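Local coordinates for protein Ddb_g0293866 (Dictyostelium discoideum, PDB 5LW6) that binds ADP-ribose through the macrodomain described here and, as a whole protein, probably acts in sensing DNA damage and recognising poly-ADP-ribose, at residues R43-T48 with K52-A57; P59-S64 with P239-T244; I81-H86 with T244-F249; E137-N140 with L145-T148. All coordinates share one frame; numbering follows the deposited sequence.

The four contacts are spread over the macrodomain's mixed six-stranded sheet and the layers that cover it. Interaction 1 leads into strand 55-59 and interaction 2 lies in the loop that leaves it, with centres about 22 Å apart on opposite sides of the chain's centre. Interactions 2 and 3 share Thr244 and helix 237-253; their centres are about 11 Å apart and their segments alternate along the chain. Interaction 4 closes a short loop before strand 145-149, the sheet neighbour of 55-59, where Ala57 O and Ala147 N are 2.9 Å apart. Late helix 237-253 is thus packed against early elements of the chain, tying the ends of the domain together.

Interaction 1: R43-T48 with K52-A57; sequences RKKRLT and KERSLA
Arg54 reaches across to the backbone of Arg43 and Lys45, and its guanidinium carries the contact. The side chain starts with CG beside the backbone N, runs extended through chi2, and then turns about the CG-CD bond (chi3 -66°), which brings both terminal nitrogens to the 43-48 segment. NH1 stands 3.5 Å from Arg43 O, which lies at the guanidinium edge near its plane, while NH2 is likewise 3.5 Å from Lys45 O. At that length both lie beyond a normal hydrogen bond, and the carbonyls are likely to give the cation only a mildly favourable setting.

Lys45 lies over one guanidinium face with CD, its chain extended beyond CG, and its CB is 4.0 Å from Arg54 NH2. At an oblique angle, Thr48 CG2 adds a methyl contact 4.3 Å from the same nitrogen. In the macrodomain fold this place is the entry to strand 55-59: Arg54 is the centre of an inverse gamma turn, and the sheet strand begins at the next residue.

The buried charge is met by carboxylates from outside the two segments, with Asp93 and Glu91 salt-bridged to NH2 and Asp253 to NH1. Lys45 NZ, 5.6 Å from Arg54 NH1, would probably add to the local positive charge, which the three acids are likely to offset; its own weak hydrogen bond goes to Asp253 O.

Interaction 2: P59-S64 with P239-T244; sequences PFISTS and PLLLET
Ile61 meets Leu241 and Thr244, and its side chain can be followed outward from the loop to the helix. CB is already 4.0 Å from Leu241 CD1. The CG2 branch, set anti to the backbone N, makes the tightest apolar contact, 3.6 Å to the same Leu241 CD1, and the isoleucine and leucine side chains lie alongside one another, pointing opposite ways. The other branch passes through CG1 and, with chi2 at 180°, extends to CD1, which comes within 4.1 Å of Thr244 CG2. One leucine methyl and one threonine methyl therefore receive the two arms of a single isoleucine.

Leu241 CD1 is also 3.8 Å from Ser62 OG, whose hydrogen bond is with Val220 O outside the two segments. Ile61 and Ser62 are the middle residues of a type II beta turn from Phe60 to Thr63, and Ser62 adopts the left-handed backbone (phi 75°) that this turn requires. Phe60 O accepts from both Thr63 N and Thr63 OG1, the latter at 2.8 Å, while Thr63 CG2 sits 3.5 Å above the centre of the Phe60 ring.

In the macrodomain this turn follows strand 55-59 and precedes helix 70-87. It packs against helix 237-253, with Val217 of strand 213-217 touching both Ile61 and Thr244 and Ile76 of helix 70-87 touching Leu241.

Interaction 3: I81-H86 with T244-F249; sequences ISEYLH and TYHSLF
A pair of helices packed over the macrodomain sheet meets here, 70-87 against 237-253, through Tyr84 and Phe249, Ile81 and Phe249, and Glu83 and His246. The segment axes approach to 10.8 Å and run in similar directions, 31° apart. Tyr84 and Phe249 form an offset stack, centroids 4.7 Å apart; Phe249 CG lies over one face of the tyrosine ring, and Tyr84 CD1 touches Phe249 CB at 3.5 Å. At the edge of the Phe249 ring, Ile81 CG1 approaches CZ to 3.9 Å.

Toward the sheet, Ile81 and Leu248 both rest on Phe58 of strand 55-59, which places the two helices on the same face of this alpha/beta/alpha fold. On the more exposed side, His246 NE2 donates to Glu83 OE1 at 2.8 Å with an N-H...O angle of 156°. The acceptor lies in the imidazole plane and uses its syn lone pair; Glu83 gets there by an extended chain with CG anti to the backbone N. A leucine in place of His246 would probably leave the Glu83 carboxylate without its donor and free to swing. Tyr84 OH is hydrogen-bonded to Asp253, and Tyr42 packs edge-to-face with the tyrosine ring.

Interaction 4: E137-N140 with L145-T148; sequences EQFN and LFAT
The Phe146 ring, on an inner strand of the macrodomain sheet, takes an oxygen at its edge from each end of Gln138: the side-chain OE1 lies in the ring plane 3.4 Å from Phe146 CZ, and the backbone O lies near that plane, 3.4 Å from Phe146 CE2. The Phe139 ring has Gln138 CG over one face, 3.3 Å above the plane and centred on it, so the glutamine chain is laid across its neighbour's ring. The two phenylalanine rings meet obliquely, with centroids 5.3 Å apart and planes at 34°.

Strand 145-149, which carries Phe146, runs between 55-59 and 213-217. The Phe146 ring is on the sheet face opposite helix 237-253, since that helix reaches the side of Ala147. Here the loop that follows strand 125-130 covers it, and Phe139 in turn packs on Leu163 and Met166 of helix 161-167.

Two features of Gln138 help explain its placement. Its CG sits between the backbone N and the carbonyl carbon (chi1 82°), bringing the amide round until its plane stands 50° from that of the Phe146 ring; and NE2 is held by Ser133 O and Ser135 O, which fixes the rotation of the amide and turns OE1 to the ring. The partly positive ring hydrogens would probably suit these oxygens. Replacing Phe146 with an alanine is likely to open a gap beside Phe139 CE1 and Gln138 and leave both oxygens without the ring edge they face. The closest approach of the two aromatic rings is 3.7 Å, from Phe139 CE1 to Phe146 CZ.

Interaction 1: R43-T48 with K52-A57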
loop_
_atom_site.group_PDB
_atom_site.type_symbol
_atom_site.label_atom_id
_atom_site.label_comp_id
_atom_site.label_asym_id
_atom_site.label_seq_id
_atom_site.Cartn_x
_atom_site.Cartn_y
_atom_site.Cartn_z
ATOM N N ARG A 43 -15.176 3.996 -7.226
ATOM C CA ARG A 43 -15.860 5.040 -8.044
ATOM C C ARG A 43 -15.225 5.114 -9.430
ATOM O O ARG A 43 -14.060 5.389 -9.508
ATOM C CB ARG A 43 -15.700 6.418 -7.371
ATOM C CG ARG A 43 -16.483 6.526 -6.072
ATOM C CD ARG A 43 -16.647 7.974 -5.608
ATOM N NE ARG A 43 -17.616 8.021 -4.504
ATOM C CZ ARG A 43 -17.832 9.074 -3.707
ATOM N NH1 ARG A 43 -17.132 10.205 -3.849
ATOM N NH2 ARG A 43 -18.749 8.989 -2.729
ATOM N N LYS A 44 -16.015 4.833 -10.445
ATOM C CA LYS A 44 -15.564 4.874 -11.855
ATOM C C LYS A 44 -15.432 6.331 -12.263
ATOM O O LYS A 44 -16.305 7.202 -11.931
ATOM C CB LYS A 44 -16.528 4.198 -12.839
ATOM C CG LYS A 44 -16.750 2.714 -12.568
ATOM C CD LYS A 44 -17.415 2.009 -13.781
ATOM C CE LYS A 44 -17.721 0.539 -13.451
ATOM N NZ LYS A 44 -18.970 0.457 -12.663
ATOM N N LYS A 45 -14.340 6.591 -12.947
ATOM C CA LYS A 45 -14.029 7.913 -13.532
ATOM C C LYS A 45 -13.457 7.735 -14.903
ATOM O O LYS A 45 -12.290 7.312 -15.048
ATOM C CB LYS A 45 -13.008 8.679 -12.700
ATOM C CG LYS A 45 -13.410 8.899 -11.282
ATOM C CD LYS A 45 -12.276 9.584 -10.509
ATOM C CE LYS A 45 -12.646 9.703 -9.028
ATOM N NZ LYS A 45 -11.684 10.582 -8.293
ATOM N N ARG A 46 -14.186 8.142 -15.929
ATOM C CA ARG A 46 -13.671 7.898 -17.280
ATOM C C ARG A 46 -12.790 9.032 -17.730
ATOM O O ARG A 46 -11.737 8.822 -18.315
ATOM C CB ARG A 46 -14.801 7.642 -18.279
ATOM C CG ARG A 46 -15.310 6.197 -18.222
ATOM C CD ARG A 46 -14.286 5.113 -18.664
ATOM N NE ARG A 46 -13.968 5.127 -20.104
ATOM C CZ ARG A 46 -14.663 4.503 -21.058
ATOM N NH1 ARG A 46 -15.759 3.795 -20.750
ATOM N NH2 ARG A 46 -14.258 4.575 -22.322
ATOM N N LEU A 47 -13.209 10.254 -17.441
ATOM C CA LEU A 47 -12.413 11.448 -17.736
ATOM C C LEU A 47 -11.774 11.822 -16.388
ATOM O O LEU A 47 -12.425 11.834 -15.371
ATOM C CB LEU A 47 -13.332 12.575 -18.210
ATOM C CG LEU A 47 -14.060 12.302 -19.554
ATOM C CD1 LEU A 47 -15.097 13.381 -19.770
ATOM C CD2 LEU A 47 -13.037 12.303 -20.671
ATOM N N THR A 48 -10.495 12.092 -16.393
ATOM C CA THR A 48 -9.732 12.399 -15.179
ATOM C C THR A 48 -8.759 13.564 -15.429
ATOM O O THR A 48 -8.499 13.976 -16.540
ATOM C CB THR A 48 -8.886 11.207 -14.705
ATOM O OG1 THR A 48 -7.937 10.850 -15.726
ATOM C CG2 THR A 48 -9.790 9.988 -14.315
ATOM N N LYS A 52 -4.233 14.094 -11.081
ATOM C CA LYS A 52 -4.870 13.271 -10.109
ATOM C C LYS A 52 -4.830 11.798 -10.548
ATOM O O LYS A 52 -5.653 10.988 -10.145
ATOM C CB LYS A 52 -6.266 13.763 -9.839
ATOM C CG LYS A 52 -6.211 15.120 -9.152
ATOM C CD LYS A 52 -7.571 15.722 -9.029
ATOM C CE LYS A 52 -7.506 16.944 -8.112
ATOM N NZ LYS A 52 -8.499 18.003 -8.519
ATOM N N GLU A 53 -3.891 11.460 -11.417
ATOM C CA GLU A 53 -3.793 10.088 -11.958
ATOM C C GLU A 53 -3.679 9.046 -10.798
ATOM O O GLU A 53 -2.968 9.297 -9.806
ATOM C CB GLU A 53 -2.640 9.908 -12.916
ATOM C CG GLU A 53 -1.356 9.557 -12.307
ATOM C CD GLU A 53 -0.240 9.055 -13.252
ATOM O OE1 GLU A 53 -0.412 8.938 -14.500
ATOM O OE2 GLU A 53 0.821 8.745 -12.686
ATOM N N ARG A 54 -4.420 7.943 -10.937
ATOM C CA ARG A 54 -4.476 6.899 -9.904
ATOM C C ARG A 54 -3.293 5.947 -10.075
ATOM O O ARG A 54 -3.462 4.749 -10.380
ATOM C CB ARG A 54 -5.795 6.227 -9.929
ATOM C CG ARG A 54 -6.904 7.070 -9.348
ATOM C CD ARG A 54 -8.295 6.437 -9.520
ATOM N NE ARG A 54 -8.628 6.394 -10.900
ATOM C CZ ARG A 54 -9.778 5.963 -11.374
ATOM N NH1 ARG A 54 -10.694 5.493 -10.533
ATOM N NH2 ARG A 54 -10.018 6.044 -12.682
ATOM N N SER A 55 -2.065 6.441 -9.830
ATOM C CA SER A 55 -0.862 5.618 -10.015
ATOM C C SER A 55 -0.383 5.335 -8.568
ATOM O O SER A 55 -0.024 6.271 -7.870
ATOM C CB SER A 55 0.248 6.290 -10.795
ATOM O OG SER A 55 0.460 7.633 -10.457
ATOM N N LEU A 56 -0.422 4.093 -8.149
ATOM C CA LEU A 56 -0.129 3.666 -6.766
ATOM C C LEU A 56 0.970 2.648 -6.722
ATOM O O LEU A 56 0.847 1.615 -7.343
ATOM C CB LEU A 56 -1.344 3.032 -6.115
ATOM C CG LEU A 56 -1.142 2.461 -4.716
ATOM C CD1 LEU A 56 -0.839 3.506 -3.668
ATOM C CD2 LEU A 56 -2.397 1.653 -4.420
ATOM N N ALA A 57 2.002 2.930 -5.905
ATOM C CA ALA A 57 3.036 2.002 -5.568
ATOM C C ALA A 57 2.749 1.488 -4.192
ATOM O O ALA A 57 2.510 2.280 -3.278
ATOM C CB ALA A 57 4.388 2.686 -5.573
#

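Interaction 2: P59-S64 with P239-T244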
loop_
_atom_site.group_PDB
_atom_site.type_symbol
_atom_site.label_atom_id
_atom_site.label_comp_id
_atom_site.label_asym_id
_atom_site.label_seq_id
_atom_site.Cartn_x
_atom_site.Cartn_y
_atom_site.Cartn_z
ATOM N N PRO A 59 3.140 -1.956 -1.149
ATOM C CA PRO A 59 3.762 -3.197 -0.801
ATOM C C PRO A 59 2.815 -4.416 -0.915
ATOM O O PRO A 59 1.607 -4.260 -1.053
ATOM C CB PRO A 59 4.205 -2.924 0.652
ATOM C CG PRO A 59 3.087 -2.148 1.188
ATOM C CD PRO A 59 2.704 -1.200 0.043
ATOM N N PHE A 60 3.419 -5.614 -0.936
ATOM C CA PHE A 60 2.710 -6.891 -0.848
ATOM C C PHE A 60 2.340 -7.052 0.624
ATOM O O PHE A 60 3.124 -7.537 1.461
ATOM C CB PHE A 60 3.636 -7.961 -1.387
ATOM C CG PHE A 60 3.054 -9.334 -1.531
ATOM C CD1 PHE A 60 1.694 -9.560 -1.543
ATOM C CD2 PHE A 60 3.928 -10.443 -1.795
ATOM C CE1 PHE A 60 1.168 -10.815 -1.763
ATOM C CE2 PHE A 60 3.379 -11.731 -1.985
ATOM C CZ PHE A 60 2.013 -11.917 -1.949
ATOM N N ILE A 61 1.159 -6.534 0.942
ATOM C CA ILE A 61 0.828 -6.185 2.323
ATOM C C ILE A 61 1.018 -7.365 3.263
ATOM O O ILE A 61 0.533 -8.461 2.971
ATOM C CB ILE A 61 -0.594 -5.585 2.408
ATOM C CG1 ILE A 61 -0.754 -4.439 1.361
ATOM C CG2 ILE A 61 -0.950 -5.292 3.852
ATOM C CD1 ILE A 61 -2.143 -3.829 1.416
ATOM N N SER A 62 1.780 -7.103 4.327
ATOM C CA SER A 62 1.998 -8.000 5.509
ATOM C C SER A 62 2.928 -9.171 5.250
ATOM O O SER A 62 3.110 -9.993 6.134
ATOM C CB SER A 62 0.664 -8.497 6.038
ATOM O OG SER A 62 -0.024 -7.371 6.576
ATOM N N THR A 63 3.530 -9.266 4.081
ATOM C CA THR A 63 4.276 -10.454 3.726
ATOM C C THR A 63 5.685 -10.484 4.192
ATOM O O THR A 63 6.328 -11.541 4.185
ATOM C CB THR A 63 4.319 -10.737 2.217
ATOM O OG1 THR A 63 4.899 -9.679 1.496
ATOM C CG2 THR A 63 2.914 -10.981 1.707
ATOM N N SER A 64 6.276 -9.411 4.535
ATOM C CA SER A 64 7.698 -9.789 4.877
ATOM C C SER A 64 7.881 -9.764 6.372
ATOM O O SER A 64 7.582 -10.777 7.073
ATOM C CB SER A 64 8.695 -8.967 4.092
ATOM O OG SER A 64 8.139 -7.690 3.865
ATOM N N PRO A 239 -9.862 -11.792 6.832
ATOM C CA PRO A 239 -10.764 -10.713 6.629
ATOM C C PRO A 239 -10.163 -9.321 6.791
ATOM O O PRO A 239 -10.472 -8.426 6.040
ATOM C CB PRO A 239 -11.835 -10.963 7.688
ATOM C CG PRO A 239 -11.801 -12.398 7.919
ATOM C CD PRO A 239 -10.407 -12.798 7.792
ATOM N N LEU A 240 -9.324 -9.143 7.801
ATOM C CA LEU A 240 -8.680 -7.852 7.972
ATOM C C LEU A 240 -7.612 -7.562 6.908
ATOM O O LEU A 240 -7.468 -6.411 6.537
ATOM C CB LEU A 240 -8.120 -7.711 9.356
ATOM C CG LEU A 240 -9.176 -7.337 10.424
ATOM C CD1 LEU A 240 -8.498 -7.489 11.761
ATOM C CD2 LEU A 240 -9.790 -5.958 10.268
ATOM N N LEU A 241 -6.914 -8.556 6.403
ATOM C CA LEU A 241 -5.957 -8.232 5.304
ATOM C C LEU A 241 -6.747 -7.801 4.061
ATOM O O LEU A 241 -6.387 -6.859 3.350
ATOM C CB LEU A 241 -5.066 -9.400 5.016
ATOM C CG LEU A 241 -4.027 -9.180 3.922
ATOM C CD1 LEU A 241 -3.062 -8.107 4.352
ATOM C CD2 LEU A 241 -3.327 -10.495 3.678
ATOM N N LEU A 242 -7.832 -8.493 3.741
ATOM C CA LEU A 242 -8.666 -8.060 2.649
ATOM C C LEU A 242 -9.195 -6.671 2.834
ATOM O O LEU A 242 -9.212 -5.877 1.868
ATOM C CB LEU A 242 -9.822 -9.056 2.386
ATOM C CG LEU A 242 -10.780 -8.661 1.277
ATOM C CD1 LEU A 242 -10.128 -8.747 -0.058
ATOM C CD2 LEU A 242 -12.026 -9.537 1.373
ATOM N N GLU A 243 -9.670 -6.365 4.039
ATOM C CA GLU A 243 -10.179 -5.043 4.311
ATOM C C GLU A 243 -9.081 -3.983 4.120
ATOM O O GLU A 243 -9.373 -2.878 3.700
ATOM C CB GLU A 243 -10.702 -4.980 5.742
ATOM C CG GLU A 243 -11.229 -3.631 6.192
ATOM C CD GLU A 243 -12.410 -3.010 5.471
ATOM O OE1 GLU A 243 -13.101 -3.621 4.611
ATOM O OE2 GLU A 243 -12.701 -1.818 5.848
ATOM N N THR A 244 -7.844 -4.320 4.459
ATOM C CA THR A 244 -6.676 -3.433 4.215
ATOM C C THR A 244 -6.595 -3.084 2.715
ATOM O O THR A 244 -6.464 -1.923 2.354
ATOM C CB THR A 244 -5.380 -3.984 4.766
ATOM O OG1 THR A 244 -5.524 -4.483 6.118
ATOM C CG2 THR A 244 -4.349 -2.949 4.753
#

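Interaction 3: I81-H86 with T244-F249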
loop_
_atom_site.group_PDB
_atom_site.type_symbol
_atom_site.label_atom_id
_atom_site.label_comp_id
_atom_site.label_asym_id
_atom_site.label_seq_id
_atom_site.Cartn_x
_atom_site.Cartn_y
_atom_site.Cartn_z
ATOM N N ILE A 81 -6.913 -7.193 -6.158
ATOM C CA ILE A 81 -6.377 -6.402 -7.234
ATOM C C ILE A 81 -7.264 -6.584 -8.466
ATOM O O ILE A 81 -7.608 -5.622 -9.176
ATOM C CB ILE A 81 -4.882 -6.750 -7.538
ATOM C CG1 ILE A 81 -3.971 -6.124 -6.427
ATOM C CG2 ILE A 81 -4.410 -6.208 -8.909
ATOM C CD1 ILE A 81 -2.587 -6.747 -6.315
ATOM N N SER A 82 -7.587 -7.833 -8.732
ATOM C CA SER A 82 -8.414 -8.151 -9.876
ATOM C C SER A 82 -9.821 -7.580 -9.719
ATOM O O SER A 82 -10.397 -7.070 -10.680
ATOM C CB SER A 82 -8.360 -9.660 -10.232
ATOM O OG SER A 82 -9.134 -9.853 -11.386
ATOM N N GLU A 83 -10.373 -7.593 -8.499
ATOM C CA GLU A 83 -11.645 -7.027 -8.224
ATOM C C GLU A 83 -11.672 -5.524 -8.563
ATOM O O GLU A 83 -12.592 -5.038 -9.259
ATOM C CB GLU A 83 -12.041 -7.260 -6.783
ATOM C CG GLU A 83 -13.392 -6.722 -6.334
ATOM C CD GLU A 83 -13.652 -6.930 -4.837
ATOM O OE1 GLU A 83 -12.761 -6.529 -4.031
ATOM O OE2 GLU A 83 -14.736 -7.477 -4.438
ATOM N N TYR A 84 -10.668 -4.823 -8.086
ATOM C CA TYR A 84 -10.549 -3.387 -8.337
ATOM C C TYR A 84 -10.357 -3.129 -9.832
ATOM O O TYR A 84 -11.089 -2.299 -10.436
ATOM C CB TYR A 84 -9.365 -2.877 -7.524
ATOM C CG TYR A 84 -9.098 -1.362 -7.739
ATOM C CD1 TYR A 84 -9.854 -0.410 -7.044
ATOM C CD2 TYR A 84 -8.157 -0.915 -8.626
ATOM C CE1 TYR A 84 -9.626 0.953 -7.225
ATOM C CE2 TYR A 84 -7.930 0.452 -8.834
ATOM C CZ TYR A 84 -8.677 1.375 -8.166
ATOM O OH TYR A 84 -8.409 2.712 -8.459
ATOM N N LEU A 85 -9.422 -3.831 -10.479
ATOM C CA LEU A 85 -9.133 -3.548 -11.922
ATOM C C LEU A 85 -10.325 -3.885 -12.842
ATOM O O LEU A 85 -10.585 -3.199 -13.816
ATOM C CB LEU A 85 -7.851 -4.196 -12.358
ATOM C CG LEU A 85 -6.564 -3.642 -11.716
ATOM C CD1 LEU A 85 -5.369 -4.495 -12.167
ATOM C CD2 LEU A 85 -6.342 -2.207 -12.116
ATOM N N HIS A 86 -11.025 -4.961 -12.556
ATOM C CA HIS A 86 -12.207 -5.342 -13.353
ATOM C C HIS A 86 -13.287 -4.353 -13.182
ATOM O O HIS A 86 -13.940 -3.992 -14.156
ATOM C CB HIS A 86 -12.713 -6.727 -12.921
ATOM C CG HIS A 86 -11.868 -7.838 -13.465
ATOM N ND1 HIS A 86 -11.753 -9.074 -12.856
ATOM C CD2 HIS A 86 -11.066 -7.881 -14.546
ATOM C CE1 HIS A 86 -10.938 -9.840 -13.562
ATOM N NE2 HIS A 86 -10.483 -9.127 -14.576
ATOM N N THR A 244 -7.844 -4.320 4.459
ATOM C CA THR A 244 -6.676 -3.433 4.215
ATOM C C THR A 244 -6.595 -3.084 2.715
ATOM O O THR A 244 -6.464 -1.923 2.354
ATOM C CB THR A 244 -5.380 -3.984 4.766
ATOM O OG1 THR A 244 -5.524 -4.483 6.118
ATOM C CG2 THR A 244 -4.349 -2.949 4.753
ATOM N N TYR A 245 -6.721 -4.074 1.866
ATOM C CA TYR A 245 -6.683 -3.802 0.438
ATOM C C TYR A 245 -7.856 -2.939 0.007
ATOM O O TYR A 245 -7.726 -1.979 -0.726
ATOM C CB TYR A 245 -6.644 -5.089 -0.404
ATOM C CG TYR A 245 -5.260 -5.674 -0.520
ATOM C CD1 TYR A 245 -4.352 -5.177 -1.455
ATOM C CD2 TYR A 245 -4.826 -6.675 0.285
ATOM C CE1 TYR A 245 -3.079 -5.702 -1.548
ATOM C CE2 TYR A 245 -3.547 -7.209 0.186
ATOM C CZ TYR A 245 -2.654 -6.700 -0.720
ATOM O OH TYR A 245 -1.328 -7.218 -0.806
ATOM N N HIS A 246 -9.043 -3.270 0.489
ATOM C CA HIS A 246 -10.221 -2.428 0.187
ATOM C C HIS A 246 -10.026 -0.987 0.597
ATOM O O HIS A 246 -10.305 -0.101 -0.146
ATOM C CB HIS A 246 -11.476 -3.022 0.817
ATOM C CG HIS A 246 -11.977 -4.244 0.116
ATOM N ND1 HIS A 246 -12.623 -5.280 0.773
ATOM C CD2 HIS A 246 -11.967 -4.581 -1.193
ATOM C CE1 HIS A 246 -12.936 -6.223 -0.108
ATOM N NE2 HIS A 246 -12.587 -5.803 -1.316
ATOM N N SER A 247 -9.541 -0.764 1.811
ATOM C CA SER A 247 -9.228 0.564 2.290
ATOM C C SER A 247 -8.220 1.278 1.417
ATOM O O SER A 247 -8.345 2.497 1.123
ATOM C CB SER A 247 -8.661 0.449 3.697
ATOM O OG SER A 247 -9.717 0.056 4.509
ATOM N N LEU A 248 -7.170 0.574 1.042
ATOM C CA LEU A 248 -6.154 1.155 0.186
ATOM C C LEU A 248 -6.748 1.615 -1.134
ATOM O O LEU A 248 -6.476 2.703 -1.621
ATOM C CB LEU A 248 -5.046 0.125 0.018
ATOM C CG LEU A 248 -3.927 0.507 -0.932
ATOM C CD1 LEU A 248 -3.224 1.778 -0.460
ATOM C CD2 LEU A 248 -2.955 -0.659 -1.035
ATOM N N PHE A 249 -7.526 0.748 -1.777
ATOM C CA PHE A 249 -8.072 1.078 -3.064
ATOM C C PHE A 249 -9.192 2.075 -2.936
ATOM O O PHE A 249 -9.373 2.914 -3.813
ATOM C CB PHE A 249 -8.537 -0.193 -3.802
ATOM C CG PHE A 249 -7.412 -1.113 -4.180
ATOM C CD1 PHE A 249 -6.150 -0.612 -4.585
ATOM C CD2 PHE A 249 -7.561 -2.432 -4.104
ATOM C CE1 PHE A 249 -5.088 -1.475 -4.895
ATOM C CE2 PHE A 249 -6.510 -3.307 -4.435
ATOM C CZ PHE A 249 -5.299 -2.830 -4.832
#

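Interaction 4: E137-N140 with L145-T148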
loop_
_atom_site.group_PDB
_atom_site.type_symbol
_atom_site.label_atom_id
_atom_site.label_comp_id
_atom_site.label_asym_id
_atom_site.label_seq_id
_atom_site.Cartn_x
_atom_site.Cartn_y
_atom_site.Cartn_z
ATOM N N GLU A 137 15.608 1.965 -4.598
ATOM C CA GLU A 137 14.974 1.724 -5.909
ATOM C C GLU A 137 13.464 1.818 -5.873
ATOM O O GLU A 137 12.825 1.965 -6.863
ATOM C CB GLU A 137 15.388 0.321 -6.403
ATOM C CG GLU A 137 14.903 -0.757 -5.400
ATOM C CD GLU A 137 15.255 -2.207 -5.729
ATOM O OE1 GLU A 137 14.831 -2.691 -6.852
ATOM O OE2 GLU A 137 15.891 -2.865 -4.847
ATOM N N GLN A 138 12.860 1.767 -4.702
ATOM C CA GLN A 138 11.409 1.800 -4.599
ATOM C C GLN A 138 10.715 3.133 -4.796
ATOM O O GLN A 138 9.528 3.184 -5.002
ATOM C CB GLN A 138 11.031 1.256 -3.240
ATOM C CG GLN A 138 11.098 2.167 -2.078
ATOM C CD GLN A 138 10.893 1.369 -0.765
ATOM O OE1 GLN A 138 9.758 1.060 -0.383
ATOM N NE2 GLN A 138 11.993 0.977 -0.137
ATOM N N PHE A 139 11.465 4.220 -4.799
ATOM C CA PHE A 139 10.851 5.526 -4.697
ATOM C C PHE A 139 10.605 6.243 -6.037
ATOM O O PHE A 139 9.735 7.111 -6.098
ATOM C CB PHE A 139 11.726 6.371 -3.785
ATOM C CG PHE A 139 11.751 5.840 -2.397
ATOM C CD1 PHE A 139 10.615 5.777 -1.628
ATOM C CD2 PHE A 139 12.908 5.357 -1.871
ATOM C CE1 PHE A 139 10.671 5.253 -0.368
ATOM C CE2 PHE A 139 12.963 4.760 -0.640
ATOM C CZ PHE A 139 11.806 4.722 0.121
ATOM N N ASN A 140 11.330 5.867 -7.096
ATOM C CA ASN A 140 11.128 6.543 -8.348
ATOM C C ASN A 140 10.446 5.647 -9.375
ATOM O O ASN A 140 10.937 5.510 -10.488
ATOM C CB ASN A 140 12.473 7.102 -8.878
ATOM C CG ASN A 140 12.313 8.220 -9.895
ATOM O OD1 ASN A 140 11.253 8.771 -10.055
ATOM N ND2 ASN A 140 13.389 8.580 -10.551
ATOM N N LEU A 145 0.897 8.114 -5.754
ATOM C CA LEU A 145 0.533 7.669 -4.440
ATOM C C LEU A 145 1.523 6.540 -4.037
ATOM O O LEU A 145 1.792 5.649 -4.793
ATOM C CB LEU A 145 -0.903 7.141 -4.295
ATOM C CG LEU A 145 -2.002 8.164 -4.648
ATOM C CD1 LEU A 145 -2.190 8.065 -6.129
ATOM C CD2 LEU A 145 -3.305 7.848 -3.901
ATOM N N PHE A 146 2.084 6.669 -2.842
ATOM C CA PHE A 146 3.089 5.722 -2.353
ATOM C C PHE A 146 2.610 5.208 -1.001
ATOM O O PHE A 146 2.447 6.004 -0.093
ATOM C CB PHE A 146 4.453 6.394 -2.215
ATOM C CG PHE A 146 5.558 5.422 -1.886
ATOM C CD1 PHE A 146 5.823 5.049 -0.576
ATOM C CD2 PHE A 146 6.262 4.825 -2.868
ATOM C CE1 PHE A 146 6.796 4.120 -0.246
ATOM C CE2 PHE A 146 7.268 3.925 -2.586
ATOM C CZ PHE A 146 7.529 3.518 -1.308
ATOM N N ALA A 147 2.401 3.899 -0.897
ATOM C CA ALA A 147 1.885 3.249 0.319
ATOM C C ALA A 147 3.026 2.571 1.039
ATOM O O ALA A 147 3.918 1.927 0.403
ATOM C CB ALA A 147 0.854 2.235 -0.014
ATOM N N THR A 148 2.978 2.669 2.369
ATOM C CA THR A 148 3.932 2.026 3.263
ATOM C C THR A 148 3.209 1.364 4.429
ATOM O O THR A 148 2.257 1.914 4.951
ATOM C CB THR A 148 4.978 3.077 3.762
ATOM O OG1 THR A 148 6.015 2.442 4.508
ATOM C CG2 THR A 148 4.372 4.162 4.581
#